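Local coordinates for protein 4'-phospho-dehydrooxetanocin synthase (Bacillus megaterium, PDB 5UL3) that carries out the cobalamin-dependent radical S-adenosylmethionine ring contraction of dAMP to 4'-phospho-dehydrooxetanocin in oxetanocin A biosynthesis, using a [4Fe-4S] cluster, at residues T164-I169 against L197-S202; D293-I298 against L346-H351; K340-I345 against I358-E363; K418-C423 against D429-G434; D515-L518 against E522-E525. All coordinates share one frame; numbering follows the deposited sequence.

Contact 1 of 5, residues T164-I169 against L197-S202; sequences TTINQI and LDLIYS
Ile166 and Leu199 are the side chains that bring these two surface helices of the cobalamin-binding Rossmann domain together. From its start, segment 197-202 first turns Leu197 inward, onto Ile213 and Val215 of strand 212-216. Asp198 instead forms a salt bridge with Arg230. Leu199 is the residue whose CB is directed at the opposite helix. With CG beside the backbone N (chi1 -77°), its CD1 reaches Ile166 CG2 at 3.5 Å, one methyl against another, while the two side chains cross at roughly a right angle. Ile200 then packs on Ile170 and Leu173, further along helix 166-176, and Tyr201 lies with its ring near that of Tyr231. Ser202 closes the segment by returning its OG to Leu199 O at 3.0 Å, from above the carbonyl plane.

The start of helix 166-176 is set by a capping box: Gln168 N donates to Thr165 OG1 (3.1 Å), and Thr165 N donates to Gln168 OE1 (3.0 Å), meeting a lone pair in the carbonyl plane. No hydrogen bond spans the 84 Å² interface: Thr165, Gln168 and Ser202 serve their own helices, Asp198 bonds Arg230 and Tyr231, and essentially apolar van der Waals packing remains, Asn167 at its margin.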
# COMPACT_ATOMS: atom_id res chain seq x y z
N THR A 164 -3.30 -14.83 13.55
CA THR A 164 -3.87 -16.14 13.24
C THR A 164 -2.82 -17.04 12.59
O THR A 164 -2.21 -16.67 11.59
CB THR A 164 -5.08 -15.97 12.31
OG1 THR A 164 -5.94 -14.95 12.83
CG2 THR A 164 -5.86 -17.29 12.22
N THR A 165 -2.62 -18.22 13.17
CA THR A 165 -1.60 -19.14 12.70
C THR A 165 -2.13 -20.05 11.59
O THR A 165 -3.33 -20.18 11.39
CB THR A 165 -1.09 -20.02 13.85
OG1 THR A 165 -2.18 -20.83 14.32
CG2 THR A 165 -0.56 -19.16 14.99
N ILE A 166 -1.18 -20.71 10.91
CA ILE A 166 -1.53 -21.70 9.88
C ILE A 166 -2.50 -22.74 10.43
O ILE A 166 -3.50 -23.07 9.80
CB ILE A 166 -0.26 -22.35 9.31
CG1 ILE A 166 0.56 -21.36 8.48
CG2 ILE A 166 -0.62 -23.54 8.45
CD1 ILE A 166 1.94 -21.90 8.07
N ASN A 167 -2.21 -23.28 11.62
CA ASN A 167 -3.10 -24.31 12.15
C ASN A 167 -4.46 -23.73 12.56
O ASN A 167 -5.48 -24.42 12.47
CB ASN A 167 -2.44 -25.03 13.33
CG ASN A 167 -1.30 -25.95 12.88
OD1 ASN A 167 -1.23 -26.36 11.72
ND2 ASN A 167 -0.41 -26.28 13.81
N GLN A 168 -4.49 -22.46 12.99
CA GLN A 168 -5.78 -21.84 13.28
C GLN A 168 -6.57 -21.59 12.00
O GLN A 168 -7.80 -21.68 11.99
CB GLN A 168 -5.58 -20.54 14.06
CG GLN A 168 -5.06 -20.79 15.49
CD GLN A 168 -4.76 -19.50 16.25
OE1 GLN A 168 -4.22 -18.54 15.70
NE2 GLN A 168 -5.11 -19.49 17.53
N ILE A 169 -5.88 -21.25 10.90
CA ILE A 169 -6.58 -21.11 9.62
C ILE A 169 -7.27 -22.42 9.25
O ILE A 169 -8.46 -22.44 8.92
CB ILE A 169 -5.61 -20.68 8.52
CG1 ILE A 169 -5.14 -19.24 8.75
CG2 ILE A 169 -6.27 -20.89 7.13
CD1 ILE A 169 -3.89 -18.88 7.98
N LEU A 197 -1.62 -24.11 1.39
CA LEU A 197 -2.21 -24.87 0.29
C LEU A 197 -2.01 -26.37 0.48
O LEU A 197 -2.92 -27.16 0.24
CB LEU A 197 -1.62 -24.41 -1.05
CG LEU A 197 -2.16 -23.04 -1.51
CD1 LEU A 197 -1.36 -22.47 -2.69
CD2 LEU A 197 -3.65 -23.16 -1.86
N ASP A 198 -0.80 -26.78 0.89
CA ASP A 198 -0.55 -28.19 1.17
C ASP A 198 -1.59 -28.76 2.13
O ASP A 198 -2.19 -29.81 1.87
CB ASP A 198 0.86 -28.38 1.74
CG ASP A 198 1.95 -28.28 0.69
OD1 ASP A 198 1.68 -28.18 -0.53
OD2 ASP A 198 3.13 -28.31 1.10
N LEU A 199 -1.84 -28.05 3.24
CA LEU A 199 -2.79 -28.51 4.25
C LEU A 199 -4.23 -28.47 3.75
O LEU A 199 -5.04 -29.34 4.09
CB LEU A 199 -2.66 -27.65 5.50
CG LEU A 199 -1.46 -28.00 6.36
CD1 LEU A 199 -1.13 -26.83 7.25
CD2 LEU A 199 -1.81 -29.23 7.18
N ILE A 200 -4.58 -27.45 2.95
CA ILE A 200 -5.92 -27.40 2.38
C ILE A 200 -6.18 -28.61 1.50
O ILE A 200 -7.22 -29.27 1.61
CB ILE A 200 -6.12 -26.09 1.59
CG1 ILE A 200 -6.20 -24.90 2.54
CG2 ILE A 200 -7.37 -26.20 0.71
CD1 ILE A 200 -6.17 -23.55 1.81
N TYR A 201 -5.24 -28.91 0.59
CA TYR A 201 -5.45 -30.02 -0.32
C TYR A 201 -5.37 -31.37 0.40
O TYR A 201 -6.10 -32.30 0.04
CB TYR A 201 -4.46 -29.98 -1.48
CG TYR A 201 -4.82 -28.96 -2.53
CD1 TYR A 201 -5.89 -29.16 -3.38
CD2 TYR A 201 -4.08 -27.79 -2.67
CE1 TYR A 201 -6.23 -28.23 -4.34
CE2 TYR A 201 -4.41 -26.85 -3.63
CZ TYR A 201 -5.50 -27.08 -4.46
OH TYR A 201 -5.84 -26.15 -5.43
N SER A 202 -4.52 -31.49 1.42
CA SER A 202 -4.52 -32.76 2.16
C SER A 202 -5.85 -32.98 2.87
O SER A 202 -6.30 -34.13 2.98
CB SER A 202 -3.34 -32.82 3.14
OG SER A 202 -3.38 -31.82 4.14

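Contact 2 of 5, residues D293-I298 against L346-H351; sequences DILGEI and LRAGKH. With EDO (1,2-ethanediol), chain B.
Alongside the packing of Leu295 on Ala348, the flat groups to note are the Arg347 guanidinium and the His351 ring. The guanidinium of Arg347 receives a 1,2-ethanediol molecule, probably from the crystallisation liquor, at its edge and near its plane. Arg347 NH2 donates to O1 of this diol at 3.0 Å, with a bent N-H...O angle of 141°, and the same nitrogen also serves Ser22 O. A bend at chi3 (71°) turns the otherwise extended arginine chain to this position. His351 offers its ring to a stack with Trp25, whose side chain also touches Arg347, so this side of the helix lies against residues near the N terminus.

Helix 335-351 belongs to the partial triose phosphate isomerase barrel of the radical SAM domain, and helix 295-300 comes just before the first barrel strand, 305-311. Their link is a single leucine. Leu295 has CG opposite its backbone N (chi1 -173°), which extends CD2 to Ala348 CB at 3.6 Å and to Gly349 N at 3.9 Å. Gly349 adds no side-chain bulk here, and its CA stands 7.6 Å from Leu295 CA, the closest such pair between the segments. The same leucine also touches Ile354. Segment 293-298 also meets the cobalamin domain: Asp293 forms a salt bridge with Arg148, and Ile294 packs on Leu157 of strand 154-159.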
# COMPACT_ATOMS: atom_id res chain seq x y z
N ASP A 293 -14.71 -6.61 9.47
CA ASP A 293 -14.71 -7.75 10.40
C ASP A 293 -13.45 -7.81 11.27
O ASP A 293 -13.51 -8.20 12.44
CB ASP A 293 -14.79 -9.07 9.62
CG ASP A 293 -16.04 -9.17 8.74
OD1 ASP A 293 -16.58 -8.13 8.31
OD2 ASP A 293 -16.46 -10.31 8.49
N ILE A 294 -12.29 -7.47 10.69
CA ILE A 294 -11.01 -7.63 11.38
C ILE A 294 -10.62 -6.39 12.18
O ILE A 294 -9.63 -6.42 12.92
CB ILE A 294 -9.91 -7.98 10.35
CG1 ILE A 294 -10.37 -9.10 9.41
CG2 ILE A 294 -8.61 -8.45 11.03
CD1 ILE A 294 -10.64 -10.44 10.10
N LEU A 295 -11.41 -5.32 12.08
CA LEU A 295 -10.97 -4.03 12.60
C LEU A 295 -10.73 -4.08 14.11
O LEU A 295 -9.72 -3.54 14.60
CB LEU A 295 -11.99 -2.95 12.25
CG LEU A 295 -11.52 -1.54 12.62
CD1 LEU A 295 -10.21 -1.22 11.90
CD2 LEU A 295 -12.59 -0.49 12.31
N GLY A 296 -11.63 -4.73 14.86
CA GLY A 296 -11.44 -4.85 16.31
C GLY A 296 -10.10 -5.46 16.68
O GLY A 296 -9.40 -4.95 17.56
N GLU A 297 -9.70 -6.53 15.99
CA GLU A 297 -8.41 -7.13 16.27
C GLU A 297 -7.27 -6.24 15.79
O GLU A 297 -6.21 -6.17 16.43
CB GLU A 297 -8.32 -8.51 15.63
CG GLU A 297 -9.19 -9.54 16.34
CD GLU A 297 -8.79 -9.72 17.81
OE1 GLU A 297 -7.62 -10.09 18.06
OE2 GLU A 297 -9.63 -9.47 18.70
N ILE A 298 -7.45 -5.55 14.66
CA ILE A 298 -6.44 -4.60 14.19
C ILE A 298 -6.19 -3.52 15.25
O ILE A 298 -5.05 -3.11 15.47
CB ILE A 298 -6.86 -3.98 12.85
CG1 ILE A 298 -6.76 -5.03 11.76
CG2 ILE A 298 -6.01 -2.75 12.50
CD1 ILE A 298 -7.46 -4.60 10.48
N LEU A 346 -13.96 5.90 9.48
CA LEU A 346 -13.63 6.77 10.61
C LEU A 346 -14.56 6.51 11.79
O LEU A 346 -14.12 6.48 12.95
CB LEU A 346 -13.73 8.23 10.17
CG LEU A 346 -12.61 8.71 9.24
CD1 LEU A 346 -13.03 10.01 8.58
CD2 LEU A 346 -11.29 8.87 10.02
N ARG A 347 -15.84 6.29 11.51
CA ARG A 347 -16.78 5.99 12.58
C ARG A 347 -16.45 4.67 13.25
O ARG A 347 -16.46 4.55 14.49
CB ARG A 347 -18.21 5.99 12.02
CG ARG A 347 -19.27 5.76 13.11
CD ARG A 347 -20.69 6.06 12.63
NE ARG A 347 -21.16 5.07 11.68
CZ ARG A 347 -21.61 3.86 12.02
NH1 ARG A 347 -21.66 3.49 13.30
NH2 ARG A 347 -22.02 3.02 11.07
N ALA A 348 -16.13 3.65 12.45
CA ALA A 348 -15.75 2.36 13.00
C ALA A 348 -14.43 2.45 13.75
O ALA A 348 -14.26 1.81 14.79
CB ALA A 348 -15.66 1.31 11.90
N GLY A 349 -13.46 3.21 13.22
CA GLY A 349 -12.20 3.38 13.93
C GLY A 349 -12.39 4.05 15.28
O GLY A 349 -11.79 3.63 16.28
N LYS A 350 -13.25 5.06 15.34
CA LYS A 350 -13.51 5.77 16.58
C LYS A 350 -14.12 4.85 17.63
O LYS A 350 -13.83 4.97 18.83
CB LYS A 350 -14.43 6.96 16.31
CG LYS A 350 -14.71 7.84 17.52
CD LYS A 350 -15.80 8.86 17.21
CE LYS A 350 -15.89 9.94 18.27
NZ LYS A 350 -14.73 10.87 18.24
N HIS A 351 -14.98 3.92 17.20
CA HIS A 351 -15.54 2.93 18.11
C HIS A 351 -14.46 2.14 18.81
O HIS A 351 -14.63 1.75 19.97
CB HIS A 351 -16.47 1.98 17.35
CG HIS A 351 -16.93 0.82 18.17
ND1 HIS A 351 -17.92 0.93 19.12
CD2 HIS A 351 -16.50 -0.47 18.23
CE1 HIS A 351 -18.11 -0.24 19.70
NE2 HIS A 351 -17.26 -1.11 19.18
C1 EDO B . -24.02 1.98 8.33
O1 EDO B . -23.03 3.03 8.26
C2 EDO B . -25.40 2.60 8.32
O2 EDO B . -25.53 3.34 7.10

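Contact 3 of 5, residues K340-I345 against I358-E363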
# COMPACT_ATOMS: atom_id res chain seq x y z
N LYS A 340 -18.55 8.83 1.77
CA LYS A 340 -19.28 7.83 2.55
C LYS A 340 -18.33 6.79 3.13
O LYS A 340 -18.41 6.45 4.32
CB LYS A 340 -20.33 7.13 1.68
CG LYS A 340 -20.85 5.84 2.35
CD LYS A 340 -21.64 4.97 1.40
CE LYS A 340 -22.27 3.77 2.10
NZ LYS A 340 -21.27 2.81 2.67
N GLN A 341 -17.43 6.26 2.30
CA GLN A 341 -16.52 5.22 2.78
C GLN A 341 -15.58 5.77 3.85
O GLN A 341 -15.27 5.09 4.83
CB GLN A 341 -15.74 4.61 1.61
CG GLN A 341 -16.68 3.83 0.67
CD GLN A 341 -15.95 2.94 -0.32
OE1 GLN A 341 -14.82 2.50 -0.07
NE2 GLN A 341 -16.60 2.66 -1.45
N LEU A 342 -15.11 7.01 3.67
CA LEU A 342 -14.27 7.62 4.70
C LEU A 342 -15.05 7.76 6.01
O LEU A 342 -14.54 7.45 7.09
CB LEU A 342 -13.75 8.98 4.22
CG LEU A 342 -12.62 8.95 3.17
CD1 LEU A 342 -12.47 10.33 2.55
CD2 LEU A 342 -11.28 8.46 3.78
N ASP A 343 -16.31 8.20 5.91
CA ASP A 343 -17.15 8.33 7.10
C ASP A 343 -17.32 6.99 7.80
O ASP A 343 -17.22 6.92 9.04
CB ASP A 343 -18.50 8.92 6.72
CG ASP A 343 -19.42 9.07 7.92
OD1 ASP A 343 -19.20 10.00 8.72
OD2 ASP A 343 -20.36 8.26 8.07
N ASP A 344 -17.56 5.91 7.04
CA ASP A 344 -17.73 4.58 7.62
C ASP A 344 -16.49 4.14 8.37
O ASP A 344 -16.57 3.69 9.52
CB ASP A 344 -18.04 3.54 6.53
CG ASP A 344 -19.40 3.72 5.90
OD1 ASP A 344 -20.24 4.43 6.48
OD2 ASP A 344 -19.62 3.15 4.80
N ILE A 345 -15.33 4.25 7.72
CA ILE A 345 -14.10 3.76 8.32
C ILE A 345 -13.75 4.59 9.56
O ILE A 345 -13.32 4.04 10.58
CB ILE A 345 -12.97 3.78 7.27
CG1 ILE A 345 -13.27 2.76 6.18
CG2 ILE A 345 -11.62 3.51 7.91
CD1 ILE A 345 -12.51 3.00 4.92
N ILE A 358 -5.92 8.22 8.05
CA ILE A 358 -6.20 7.31 6.94
C ILE A 358 -4.96 7.20 6.06
O ILE A 358 -4.44 8.22 5.59
CB ILE A 358 -7.39 7.80 6.10
CG1 ILE A 358 -8.61 8.13 6.98
CG2 ILE A 358 -7.74 6.74 5.03
CD1 ILE A 358 -9.33 6.90 7.49
N TYR A 359 -4.53 5.99 5.79
CA TYR A 359 -3.44 5.76 4.84
C TYR A 359 -4.09 5.38 3.52
O TYR A 359 -4.59 4.26 3.37
CB TYR A 359 -2.50 4.69 5.36
CG TYR A 359 -1.91 5.15 6.68
CD1 TYR A 359 -2.58 4.93 7.89
CD2 TYR A 359 -0.73 5.87 6.70
CE1 TYR A 359 -2.05 5.39 9.09
CE2 TYR A 359 -0.19 6.34 7.89
CZ TYR A 359 -0.85 6.10 9.08
OH TYR A 359 -0.30 6.57 10.25
N MET A 360 -4.10 6.32 2.58
CA MET A 360 -4.70 6.05 1.27
C MET A 360 -3.84 5.05 0.51
O MET A 360 -2.62 5.22 0.38
CB MET A 360 -4.87 7.31 0.43
CG MET A 360 -5.70 8.42 1.02
SD MET A 360 -7.43 7.94 1.32
CE MET A 360 -8.10 9.56 1.68
N ALA A 361 -4.49 4.00 -0.00
CA ALA A 361 -3.79 2.95 -0.71
C ALA A 361 -3.53 3.30 -2.18
O ALA A 361 -2.76 2.58 -2.83
CB ALA A 361 -4.58 1.64 -0.65
N ASP A 362 -4.14 4.37 -2.69
CA ASP A 362 -4.07 4.71 -4.12
C ASP A 362 -2.63 4.76 -4.63
O ASP A 362 -1.76 5.38 -4.03
CB ASP A 362 -4.70 6.09 -4.38
CG ASP A 362 -6.09 6.22 -3.84
OD1 ASP A 362 -6.38 5.73 -2.72
OD2 ASP A 362 -6.90 6.89 -4.51
N GLU A 363 -2.40 4.12 -5.79
CA GLU A 363 -1.18 4.41 -6.54
C GLU A 363 -1.13 5.87 -6.96
O GLU A 363 -0.06 6.48 -6.99
CB GLU A 363 -1.10 3.50 -7.77
CG GLU A 363 -0.77 2.05 -7.46
CD GLU A 363 -0.56 1.25 -8.72
OE1 GLU A 363 -1.49 1.24 -9.55
OE2 GLU A 363 0.56 0.69 -8.90
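Leu342 and Ile358 form the centre of the close-packed side of this helix-on-strand contact. The leucine CB does not aim directly at the strand, but CG lies beside the backbone N (chi1 -75°) and carries CD2 across. That one methyl meets Ile358 CG2 at 4.1 Å and Met360 CE at 4.0 Å. The methionine reaches it through a bend at chi2 (-62°), and its side chain crosses the leucine almost perpendicularly. One turn further along the helix, Ile345 CG2 approaches Ile358 CD1 at 4.1 Å; Ile345 was modelled in two conformers, so this part is less sharply defined.

Helix 335-351 here covers the parallel strands of the partial triose phosphate isomerase barrel, connecting strand 305-311 with its neighbour 357-360. The axes of the short segments 340-345 and 358-360 approach to 11.3 Å, their N-to-C directions 140° apart, and Leu342 and Ile345 also touch Leu307 of the adjoining strand.

The opposite side of the helix is polar and includes partly exposed residues. Lys340 NZ donates to Asp344 OD2 at 2.7 Å, meeting the syn lone pair of that oxygen, in a salt bridge one turn long, and Asp343 pairs with Arg388. Beyond the strand the chain turns to the cofactor: Ala361 and Glu363 are cobalamin-binding residues, and Glu363 OE2 hydrogen-bonds the cobalamin while OE1 forms a salt bridge with Arg323.

Contact 4 of 5, residues K418-C423 against D429-G434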
# COMPACT_ATOMS: atom_id res chain seq x y z
N LYS A 418 -3.79 25.36 -5.85
CA LYS A 418 -5.01 25.49 -5.05
C LYS A 418 -5.51 24.13 -4.56
O LYS A 418 -5.89 23.98 -3.39
CB LYS A 418 -6.10 26.18 -5.86
CG LYS A 418 -7.45 26.20 -5.15
CD LYS A 418 -8.52 26.99 -5.94
CE LYS A 418 -9.85 26.99 -5.19
NZ LYS A 418 -11.00 27.45 -6.04
N MET A 419 -5.51 23.12 -5.43
CA MET A 419 -5.94 21.78 -5.04
C MET A 419 -5.07 21.23 -3.92
O MET A 419 -5.57 20.68 -2.93
CB MET A 419 -5.92 20.84 -6.25
CG MET A 419 -6.47 19.43 -5.96
SD MET A 419 -5.64 18.20 -7.02
CE MET A 419 -4.02 18.23 -6.27
N TRP A 420 -3.75 21.35 -4.07
CA TRP A 420 -2.86 20.87 -3.01
C TRP A 420 -3.09 21.62 -1.70
O TRP A 420 -2.98 21.04 -0.62
CB TRP A 420 -1.41 20.99 -3.47
CG TRP A 420 -0.98 19.83 -4.32
CD1 TRP A 420 -0.98 19.76 -5.71
CD2 TRP A 420 -0.52 18.56 -3.85
NE1 TRP A 420 -0.54 18.51 -6.11
CE2 TRP A 420 -0.25 17.76 -4.99
CE3 TRP A 420 -0.31 18.01 -2.57
CZ2 TRP A 420 0.23 16.46 -4.89
CZ3 TRP A 420 0.16 16.71 -2.48
CH2 TRP A 420 0.43 15.95 -3.63
N HIS A 421 -3.41 22.92 -1.79
CA HIS A 421 -3.73 23.66 -0.57
C HIS A 421 -4.97 23.09 0.10
O HIS A 421 -4.99 22.90 1.32
CB HIS A 421 -3.93 25.14 -0.89
CG HIS A 421 -4.19 25.99 0.33
ND1 HIS A 421 -5.18 26.95 0.36
CD2 HIS A 421 -3.59 26.02 1.54
CE1 HIS A 421 -5.18 27.53 1.55
NE2 HIS A 421 -4.23 26.99 2.28
N TYR A 422 -6.01 22.78 -0.69
CA TYR A 422 -7.19 22.14 -0.13
C TYR A 422 -6.84 20.80 0.51
O TYR A 422 -7.41 20.44 1.55
CB TYR A 422 -8.26 21.93 -1.21
CG TYR A 422 -9.24 23.08 -1.28
CD1 TYR A 422 -8.96 24.20 -2.03
CD2 TYR A 422 -10.43 23.06 -0.57
CE1 TYR A 422 -9.85 25.26 -2.10
CE2 TYR A 422 -11.33 24.12 -0.62
CZ TYR A 422 -11.02 25.22 -1.39
OH TYR A 422 -11.89 26.28 -1.47
N CYS A 423 -5.92 20.04 -0.10
CA CYS A 423 -5.47 18.80 0.53
C CYS A 423 -4.85 19.08 1.90
O CYS A 423 -5.15 18.40 2.88
CB CYS A 423 -4.47 18.08 -0.35
SG CYS A 423 -5.23 17.33 -1.80
N ASP A 429 -1.08 14.82 5.24
CA ASP A 429 -0.05 14.78 6.27
C ASP A 429 1.29 14.35 5.71
O ASP A 429 2.08 15.19 5.27
CB ASP A 429 -0.50 13.85 7.40
CG ASP A 429 0.46 13.85 8.58
OD1 ASP A 429 1.19 14.85 8.76
OD2 ASP A 429 0.49 12.84 9.29
N ARG A 430 1.58 13.04 5.73
CA ARG A 430 2.83 12.52 5.17
C ARG A 430 2.56 12.06 3.74
O ARG A 430 2.02 10.98 3.52
CB ARG A 430 3.39 11.40 6.04
CG ARG A 430 4.29 11.94 7.15
CD ARG A 430 4.80 10.88 8.09
NE ARG A 430 3.84 10.65 9.15
CZ ARG A 430 3.89 11.21 10.35
NH1 ARG A 430 2.93 10.94 11.23
NH2 ARG A 430 4.88 12.03 10.68
N ILE A 431 2.95 12.90 2.76
CA ILE A 431 2.72 12.61 1.34
C ILE A 431 4.02 12.07 0.74
O ILE A 431 5.11 12.60 1.00
CB ILE A 431 2.22 13.86 0.59
CG1 ILE A 431 0.71 14.11 0.75
CG2 ILE A 431 2.47 13.75 -0.91
CD1 ILE A 431 0.01 13.46 1.92
N PHE A 432 3.90 11.00 -0.06
CA PHE A 432 5.04 10.38 -0.73
C PHE A 432 5.06 10.88 -2.17
O PHE A 432 4.07 10.74 -2.88
CB PHE A 432 4.90 8.85 -0.72
CG PHE A 432 6.01 8.13 -1.43
CD1 PHE A 432 5.90 7.83 -2.79
CD2 PHE A 432 7.14 7.71 -0.75
CE1 PHE A 432 6.93 7.17 -3.45
CE2 PHE A 432 8.17 7.05 -1.40
CZ PHE A 432 8.06 6.77 -2.76
N ILE A 433 6.20 11.43 -2.61
CA ILE A 433 6.35 11.87 -4.00
C ILE A 433 7.39 10.98 -4.65
O ILE A 433 8.53 10.89 -4.17
CB ILE A 433 6.76 13.34 -4.11
CG1 ILE A 433 5.83 14.26 -3.32
CG2 ILE A 433 6.84 13.76 -5.63
CD1 ILE A 433 4.50 14.49 -3.95
N GLY A 434 7.00 10.30 -5.73
CA GLY A 434 7.92 9.42 -6.44
C GLY A 434 8.93 10.16 -7.30
O GLY A 434 8.91 10.05 -8.53
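Trp420 reaches from its helix to Ile431 and Ile433 within the beta-alpha-beta unit formed by strand 393-398, helix 410-426 and strand 432-436 of the partial barrel. Its first torsion (chi1 -83°) sets CG beside the backbone N and opposite the carbonyl carbon. The six-membered end of the indole is thereby sent toward the strand, although the CB itself is not aimed there. Ile431 answers with CG2, which lies at the ring edge near its plane, 4.0 Å from Trp420 CH2 and 4.1 Å from Trp420 CZ3. In this isoleucine CG2 is the branch opposite the backbone N, while the longer branch has a nearly eclipsed chi2 of 20°, an unusual conformation that suggests some strain. Ile433, two residues on, whose CB, like that of Ile431, faces the helix, approaches obliquely: its CD1 is 4.3 Å from Trp420 CH2.

The indole is held by more than this pair. Met419, next to it in the helix, places CE over one face, offset toward the rim. Phe396 of strand 393-398 meets the ring with the planes about 35° apart, and Ala398 touches it too. All three residues meeting across the contact are buried, and they bury 92 Å² between the segments without a hydrogen bond. The polar edge of the indole has its partner elsewhere: Trp420 NE1 donates a hydrogen bond to Ser402 O.

Contact 5 of 5, residues D515-L518 against E522-E525; sequences DKLL and EFIE
Lys516 and Phe523 form the first shell. The aliphatic part of the lysine lies over one face of the ring, with CB 3.9 Å from the Phe523 centroid and 18° off the ring normal, a CH-pi contact. Further along, Lys516 CD comes to 3.8 Å from Phe523 CD1, on the same side of the ring but out at its rim. Leu517 takes the edge instead: its CD2 lies in the ring plane, 3.8 Å from Phe523 CE2. With CG opposite the backbone N (chi1 -173°), the phenyl is extended back to the preceding helix. The next residue, Ile524, brings CD1 to 3.3 Å from Leu517 O, a tight approach of a methyl to a carbonyl oxygen.

In the next shell, that oxygen accepts a hydrogen bond from Arg460 NH1, which satisfies it. Leu517 also packs on Leu461 and Ala464, and Ile524 on Arg460, so helix 452-464 packs against both segments. At the turn, Asp520 OD1 receives Phe523 N, and His527 meets the phenyl ring with planes inclined by about 45°. This is a pair of consecutive short helices, 510-519 and 521-527, separated by Asp520 alone and packed together across that turn, away from the annotated sites.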
# COMPACT_ATOMS: atom_id res chain seq x y z
N ASP A 515 4.02 32.21 -8.30
CA ASP A 515 5.07 32.97 -8.98
C ASP A 515 6.28 33.17 -8.08
O ASP A 515 7.43 33.06 -8.53
CB ASP A 515 4.53 34.31 -9.46
CG ASP A 515 3.65 34.18 -10.69
OD1 ASP A 515 3.84 33.21 -11.46
OD2 ASP A 515 2.79 35.06 -10.90
N LYS A 516 6.05 33.44 -6.79
CA LYS A 516 7.16 33.68 -5.88
C LYS A 516 7.97 32.41 -5.64
O LYS A 516 9.21 32.47 -5.58
CB LYS A 516 6.65 34.26 -4.57
CG LYS A 516 6.36 35.76 -4.64
CD LYS A 516 5.68 36.25 -3.36
CE LYS A 516 5.36 37.74 -3.40
NZ LYS A 516 6.56 38.58 -3.12
N LEU A 517 7.31 31.26 -5.50
CA LEU A 517 8.06 30.02 -5.28
C LEU A 517 8.81 29.56 -6.52
O LEU A 517 9.82 28.87 -6.39
CB LEU A 517 7.13 28.92 -4.77
CG LEU A 517 6.68 29.12 -3.32
CD1 LEU A 517 5.56 28.16 -2.95
CD2 LEU A 517 7.86 28.94 -2.39
N LEU A 518 8.38 29.95 -7.72
CA LEU A 518 9.13 29.56 -8.90
C LEU A 518 10.27 30.52 -9.22
O LEU A 518 11.33 30.07 -9.66
CB LEU A 518 8.20 29.45 -10.11
CG LEU A 518 7.70 28.05 -10.45
CD1 LEU A 518 6.72 27.58 -9.36
CD2 LEU A 518 7.04 28.06 -11.82
N GLU A 522 14.71 35.74 -3.57
CA GLU A 522 14.71 36.25 -2.20
C GLU A 522 13.62 35.58 -1.38
O GLU A 522 13.83 35.28 -0.20
CB GLU A 522 14.52 37.77 -2.19
CG GLU A 522 15.73 38.55 -2.69
CD GLU A 522 15.64 40.02 -2.31
OE1 GLU A 522 14.63 40.42 -1.70
OE2 GLU A 522 16.59 40.77 -2.63
N PHE A 523 12.45 35.36 -1.98
CA PHE A 523 11.36 34.70 -1.28
C PHE A 523 11.74 33.27 -0.90
O PHE A 523 11.57 32.85 0.25
CB PHE A 523 10.11 34.72 -2.15
CG PHE A 523 8.87 34.21 -1.47
CD1 PHE A 523 8.08 35.06 -0.72
CD2 PHE A 523 8.47 32.89 -1.62
CE1 PHE A 523 6.92 34.60 -0.11
CE2 PHE A 523 7.32 32.43 -1.02
CZ PHE A 523 6.54 33.28 -0.27
N ILE A 524 12.28 32.51 -1.86
CA ILE A 524 12.71 31.14 -1.59
C ILE A 524 13.73 31.12 -0.45
O ILE A 524 13.62 30.32 0.49
CB ILE A 524 13.27 30.50 -2.87
CG1 ILE A 524 12.15 30.36 -3.91
CG2 ILE A 524 13.89 29.16 -2.56
CD1 ILE A 524 12.64 30.25 -5.36
N GLU A 525 14.72 32.01 -0.51
CA GLU A 525 15.72 32.09 0.57
C GLU A 525 15.08 32.41 1.92
O GLU A 525 15.47 31.83 2.94
CB GLU A 525 16.78 33.13 0.22
CG GLU A 525 17.95 32.53 -0.51
CD GLU A 525 18.49 31.32 0.20
OE1 GLU A 525 19.04 31.48 1.32
OE2 GLU A 525 18.35 30.20 -0.34

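How the contacts relate
Contacts 2 and 3 form one continuous patch: both use helix 335-351, their centres lie 13 Å apart, and Leu346 CD2 touches Ile358 CD1 at 3.8 Å. Contact 3 and contact 4, with centres 15 Å apart, cover the same barrel sheet. Both lie near the cofactors: the Met360 side chain is about 8 Å from cobalamin, and that of Ile433 about 10 Å from the iron-sulfur cluster and about 8 Å from that of Glu436, an S-adenosylmethionine-binding residue. Contact 1, in the cobalamin domain, comes within about 7 Å of contact 2 (nearest atoms). Contact 5 lies at the other extreme, its centre 19 Å from that of contact 4 and 60 Å from that of contact 1.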